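Local coordinates for protein aminoglycoside N(3)-acetyltransferase (Enterobacter cloacae, PDB 6NP4) that probably confers resistance to 2-deoxystreptamine antibiotics by transferring an acetyl group from acetyl-CoA to their 3-amino group, at residues H171-V176 and F257-L262. Numbering follows the deposited sequence.
With TOY (tobramycin), chain B.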
ATOM      1  N   HIS A 171       5.191  -4.717   5.417  1.00 11.98           N
ATOM      2  CA  HIS A 171       5.093  -6.112   4.991  1.00 12.10           C
ATOM      3  C   HIS A 171       6.357  -6.584   4.278  1.00 11.71           C
ATOM      4  O   HIS A 171       6.624  -7.790   4.259  1.00 12.85           O
ATOM      5  CB  HIS A 171       3.850  -6.354   4.129  1.00 12.26           C
ATOM      6  CG  HIS A 171       2.570  -6.157   4.875  1.00 13.26           C
ATOM      7  ND1 HIS A 171       2.263  -6.841   6.029  1.00 13.77           N
ATOM      8  CD2 HIS A 171       1.507  -5.357   4.633  1.00 14.85           C
ATOM      9  CE1 HIS A 171       1.071  -6.465   6.463  1.00 14.85           C
ATOM     10  NE2 HIS A 171       0.590  -5.565   5.635  1.00 15.79           N
ATOM     11  N   TYR A 172       7.169  -5.671   3.730  1.00 11.75           N
ATOM     12  CA  TYR A 172       8.462  -6.066   3.201  1.00 11.64           C
ATOM     13  C   TYR A 172       9.360  -6.577   4.333  1.00 11.50           C
ATOM     14  O   TYR A 172      10.084  -7.567   4.170  1.00 12.13           O
ATOM     15  CB  TYR A 172       9.123  -4.882   2.469  1.00 11.91           C
ATOM     16  CG  TYR A 172      10.455  -5.218   1.862  1.00 11.73           C
ATOM     17  CD1 TYR A 172      11.608  -5.240   2.627  1.00 12.34           C
ATOM     18  CD2 TYR A 172      10.579  -5.540   0.516  1.00 12.87           C
ATOM     19  CE1 TYR A 172      12.817  -5.585   2.084  1.00 13.56           C
ATOM     20  CE2 TYR A 172      11.776  -5.884  -0.040  1.00 14.00           C
ATOM     21  CZ  TYR A 172      12.903  -5.920   0.763  1.00 14.17           C
ATOM     22  OH  TYR A 172      14.112  -6.283   0.240  1.00 17.48           O
ATOM     23  N   ALA A 173       9.373  -5.877   5.467  1.00 12.30           N
ATOM     24  CA  ALA A 173      10.190  -6.325   6.595  1.00 12.47           C
ATOM     25  C   ALA A 173       9.793  -7.729   7.023  1.00 12.62           C
ATOM     26  O   ALA A 173      10.650  -8.564   7.328  1.00 13.37           O
ATOM     27  CB  ALA A 173      10.054  -5.345   7.759  1.00 13.11           C
ATOM     28  N   GLU A 174       8.486  -7.996   7.059  1.00 12.68           N
ATOM     29  CA  GLU A 174       8.016  -9.329   7.408  1.00 13.30           C
ATOM     30  C   GLU A 174       8.510 -10.362   6.407  1.00 12.96           C
ATOM     31  O   GLU A 174       8.922 -11.461   6.791  1.00 13.91           O
ATOM     32  CB  GLU A 174       6.483  -9.337   7.469  1.00 12.91           C
ATOM     33  CG  GLU A 174       5.882  -8.500   8.567  1.00 14.04           C
ATOM     34  CD  GLU A 174       4.397  -8.565   8.624  1.00 15.50           C
ATOM     35  OE1 GLU A 174       3.858  -8.617   9.735  1.00 21.28           O
ATOM     36  OE2 GLU A 174       3.762  -8.617   7.568  1.00 15.72           O
ATOM     37  N   ALA A 175       8.457 -10.030   5.118  1.00 12.79           N
ATOM     38  CA  ALA A 175       8.870 -10.969   4.087  1.00 12.58           C
ATOM     39  C   ALA A 175      10.320 -11.391   4.243  1.00 12.74           C
ATOM     40  O   ALA A 175      10.641 -12.567   4.059  1.00 13.69           O
ATOM     41  CB  ALA A 175       8.654 -10.351   2.707  1.00 13.49           C
ATOM     42  N   VAL A 176      11.213 -10.449   4.573  1.00 12.71           N
ATOM     43  CA  VAL A 176      12.642 -10.732   4.592  1.00 12.93           C
ATOM     44  C   VAL A 176      13.176 -11.082   5.979  1.00 12.57           C
ATOM     45  O   VAL A 176      14.332 -11.509   6.081  1.00 14.46           O
ATOM     46  CB  VAL A 176      13.495  -9.613   3.948  1.00 13.47           C
ATOM     47  CG1 VAL A 176      13.039  -9.320   2.518  1.00 14.82           C
ATOM     48  CG2 VAL A 176      13.522  -8.341   4.786  1.00 14.10           C
ATOM     49  N   PHE A 257      14.256  -0.641  10.436  1.00 13.48           N
ATOM     50  CA  PHE A 257      13.905  -0.750  11.849  1.00 14.02           C
ATOM     51  C   PHE A 257      13.029  -1.970  12.082  1.00 13.22           C
ATOM     52  O   PHE A 257      13.214  -2.695  13.061  1.00 14.02           O
ATOM     53  CB  PHE A 257      13.200   0.534  12.278  1.00 14.56           C
ATOM     54  CG  PHE A 257      12.688   0.529  13.698  1.00 15.20           C
ATOM     55  CD1 PHE A 257      11.437   0.020  13.993  1.00 15.79           C
ATOM     56  CD2 PHE A 257      13.438   1.055  14.726  1.00 16.65           C
ATOM     57  CE1 PHE A 257      10.944   0.023  15.274  1.00 16.69           C
ATOM     58  CE2 PHE A 257      12.948   1.063  16.007  1.00 18.65           C
ATOM     59  CZ  PHE A 257      11.706   0.548  16.285  1.00 18.22           C
ATOM     60  N   GLY A 258      12.074  -2.205  11.187  1.00 13.11           N
ATOM     61  CA  GLY A 258      11.170  -3.336  11.354  1.00 13.14           C
ATOM     62  C   GLY A 258      11.843  -4.686  11.219  1.00 12.49           C
ATOM     63  O   GLY A 258      11.507  -5.634  11.944  1.00 13.00           O
ATOM     64  N   ILE A 259      12.793  -4.809  10.291  1.00 12.81           N
ATOM     65  CA  ILE A 259      13.569  -6.044  10.163  1.00 13.10           C
ATOM     66  C   ILE A 259      14.324  -6.308  11.461  1.00 13.56           C
ATOM     67  O   ILE A 259      14.292  -7.401  12.023  1.00 14.97           O
ATOM     68  CB  ILE A 259      14.519  -5.964   8.950  1.00 13.03           C
ATOM     69  CG1 ILE A 259      13.725  -5.865   7.650  1.00 13.16           C
ATOM     70  CG2 ILE A 259      15.483  -7.156   8.928  1.00 15.07           C
ATOM     71  CD1 ILE A 259      14.583  -5.424   6.468  1.00 14.09           C
ATOM     72  N   GLU A 260      14.985  -5.281  11.971  1.00 13.94           N
ATOM     73  CA  GLU A 260      15.723  -5.425  13.220  1.00 15.85           C
ATOM     74  C   GLU A 260      14.786  -5.754  14.378  1.00 15.51           C
ATOM     75  O   GLU A 260      15.116  -6.575  15.244  1.00 16.64           O
ATOM     76  CB  GLU A 260      16.495  -4.137  13.489  1.00 18.06           C
ATOM     77  CG  GLU A 260      17.618  -3.900  12.483  1.00 25.75           C
ATOM     78  CD  GLU A 260      18.299  -2.543  12.611  1.00 34.03           C
ATOM     79  OE1 GLU A 260      18.865  -2.072  11.593  1.00 37.87           O
ATOM     80  OE2 GLU A 260      18.277  -1.947  13.712  1.00 37.51           O
ATOM     81  N   TRP A 261      13.621  -5.128  14.406  1.00 15.15           N
ATOM     82  CA  TRP A 261      12.653  -5.329  15.479  1.00 15.42           C
ATOM     83  C   TRP A 261      12.207  -6.786  15.534  1.00 15.07           C
ATOM     84  O   TRP A 261      12.162  -7.405  16.605  1.00 16.07           O
ATOM     85  CB  TRP A 261      11.474  -4.387  15.217  1.00 15.66           C
ATOM     86  CG  TRP A 261      10.442  -4.243  16.301  1.00 16.17           C
ATOM     87  CD1 TRP A 261      10.356  -3.213  17.197  1.00 17.47           C
ATOM     88  CD2 TRP A 261       9.321  -5.108  16.575  1.00 16.19           C
ATOM     89  NE1 TRP A 261       9.261  -3.383  18.005  1.00 18.04           N
ATOM     90  CE2 TRP A 261       8.599  -4.523  17.631  1.00 17.57           C
ATOM     91  CE3 TRP A 261       8.834  -6.294  15.994  1.00 16.36           C
ATOM     92  CZ2 TRP A 261       7.446  -5.107  18.160  1.00 18.98           C
ATOM     93  CZ3 TRP A 261       7.669  -6.862  16.519  1.00 17.96           C
ATOM     94  CH2 TRP A 261       6.997  -6.266  17.584  1.00 18.85           C
ATOM     95  N   LEU A 262      11.855  -7.346  14.382  1.00 14.25           N
ATOM     96  CA  LEU A 262      11.428  -8.728  14.315  1.00 14.32           C
ATOM     97  C   LEU A 262      12.568  -9.670  14.673  1.00 14.57           C
ATOM     98  O   LEU A 262      12.373 -10.634  15.422  1.00 15.97           O
ATOM     99  CB  LEU A 262      10.895  -9.031  12.921  1.00 13.81           C
ATOM    100  CG  LEU A 262       9.548  -8.411  12.583  1.00 14.27           C
ATOM    101  CD1 LEU A 262       9.294  -8.467  11.099  1.00 15.72           C
ATOM    102  CD2 LEU A 262       8.416  -9.115  13.365  1.00 15.76           C
TER
HETATM  103  C11 TOY B 301      -5.886  -5.098   7.919  0.61 24.72           C
HETATM  104  O11 TOY B 301      -4.752  -4.892   7.137  0.61 22.94           O
HETATM  105  C21 TOY B 301      -6.252  -3.756   8.590  0.61 27.13           C
HETATM  106  N21 TOY B 301      -6.409  -2.721   7.527  0.61 28.83           N
HETATM  107  C31 TOY B 301      -5.234  -3.319   9.550  0.61 26.27           C
HETATM  108  C41 TOY B 301      -4.954  -4.369  10.550  0.61 24.35           C
HETATM  109  O41 TOY B 301      -3.786  -4.030  11.311  0.61 23.42           O
HETATM  110  C51 TOY B 301      -4.648  -5.715   9.904  0.61 23.44           C
HETATM  111  O51 TOY B 301      -5.697  -6.105   8.957  0.61 23.58           O
HETATM  112  C61 TOY B 301      -4.555  -6.770  10.962  0.61 22.81           C
HETATM  113  N61 TOY B 301      -4.171  -8.041  10.372  0.61 22.69           N
HETATM  114  C12 TOY B 301      -3.505  -6.598   3.446  0.61 16.04           C
HETATM  115  N12 TOY B 301      -2.896  -7.420   2.400  0.61 15.19           N
HETATM  116  C22 TOY B 301      -2.432  -6.152   4.446  0.61 18.55           C
HETATM  117  C32 TOY B 301      -3.068  -5.269   5.537  0.61 20.59           C
HETATM  118  N32 TOY B 301      -2.065  -4.907   6.529  0.61 22.32           N
HETATM  119  C42 TOY B 301      -4.247  -5.924   6.290  0.61 20.62           C
HETATM  120  C52 TOY B 301      -5.254  -6.502   5.289  0.61 18.22           C
HETATM  121  O52 TOY B 301      -6.186  -7.311   5.963  0.61 18.85           O
HETATM  122  C62 TOY B 301      -4.591  -7.365   4.199  0.61 16.14           C
HETATM  123  O62 TOY B 301      -5.577  -7.761   3.276  0.61 13.62           O
HETATM  124  C13 TOY B 301      -5.653  -9.105   2.959  0.61 14.14           C
HETATM  125  C23 TOY B 301      -6.173  -9.190   1.533  0.61 13.83           C
HETATM  126  O23 TOY B 301      -5.270  -8.461   0.717  0.61 13.95           O
HETATM  127  C33 TOY B 301      -7.553  -8.635   1.417  0.61 14.42           C
HETATM  128  N33 TOY B 301      -8.020  -8.742  -0.023  0.61 14.38           N
HETATM  129  C43 TOY B 301      -8.489  -9.317   2.379  0.61 15.76           C
HETATM  130  O43 TOY B 301      -9.775  -8.703   2.340  0.61 18.37           O
HETATM  131  C53 TOY B 301      -7.923  -9.236   3.803  0.61 16.63           C
HETATM  132  O53 TOY B 301      -6.592  -9.834   3.809  0.61 15.12           O
HETATM  133  C63 TOY B 301      -8.794  -9.901   4.829  0.61 19.50           C
HETATM  134  O63 TOY B 301      -9.069 -11.224   4.470  0.61 22.02           O
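Ala173 meets Gly258 and Ile259 where helix 170-176 lies against the C-terminal helix 251-265, with the two segment axes 8.5 Å apart and inclined at 45°. This is the tight part of the contact. The methyl of Ala173 points at the other helix and settles against its backbone, its CB 4.0 Å from C of Gly258, where the absence of a side chain lets the helices come close. CG1 of Ile259 lies 3.7 Å from Ala173 CB, and the extended chi2 (165°) carries CD1 of Ile259 to within 3.5 Å of CG2 of Val176 as the two branched chains cross. Leu262 packs farther along, its CD1 4.0 Å from CA of Glu174 and near the carbonyl oxygen of Ala173. The outer side, at Val176 and Ile259, is partly exposed, although their methyls touch closely; Ala173, Gly258 and Leu262 are buried. No hydrogen bond links the helices; the polar chemistry lies on the far side of helix 170-176. There Glu174 sets off away from helix 251-265, with only the start of its chain near Leu262, and its OE2 accepts a nearly straight bond from ND1 of His171 (2.8 Å, 169°), one turn earlier. The acceptor oxygen lies in the imidazole plane, whereas ND1 approaches from above the plane of the carboxylate; the bond steadies the ring's rotation. At the opposite ring nitrogen, NE2 of His171 accepts a hydrogen bond from N32 of tobramycin at 2.9 Å, close to the ring plane. Tyr141 and Asp118 also hold the drug. N32 is the 3-amino group of the deoxystreptamine ring, the nitrogen that the reaction acetylates, and the same histidine binds acetyl-CoA, so this bond is consistent with placing the amine where both substrates meet.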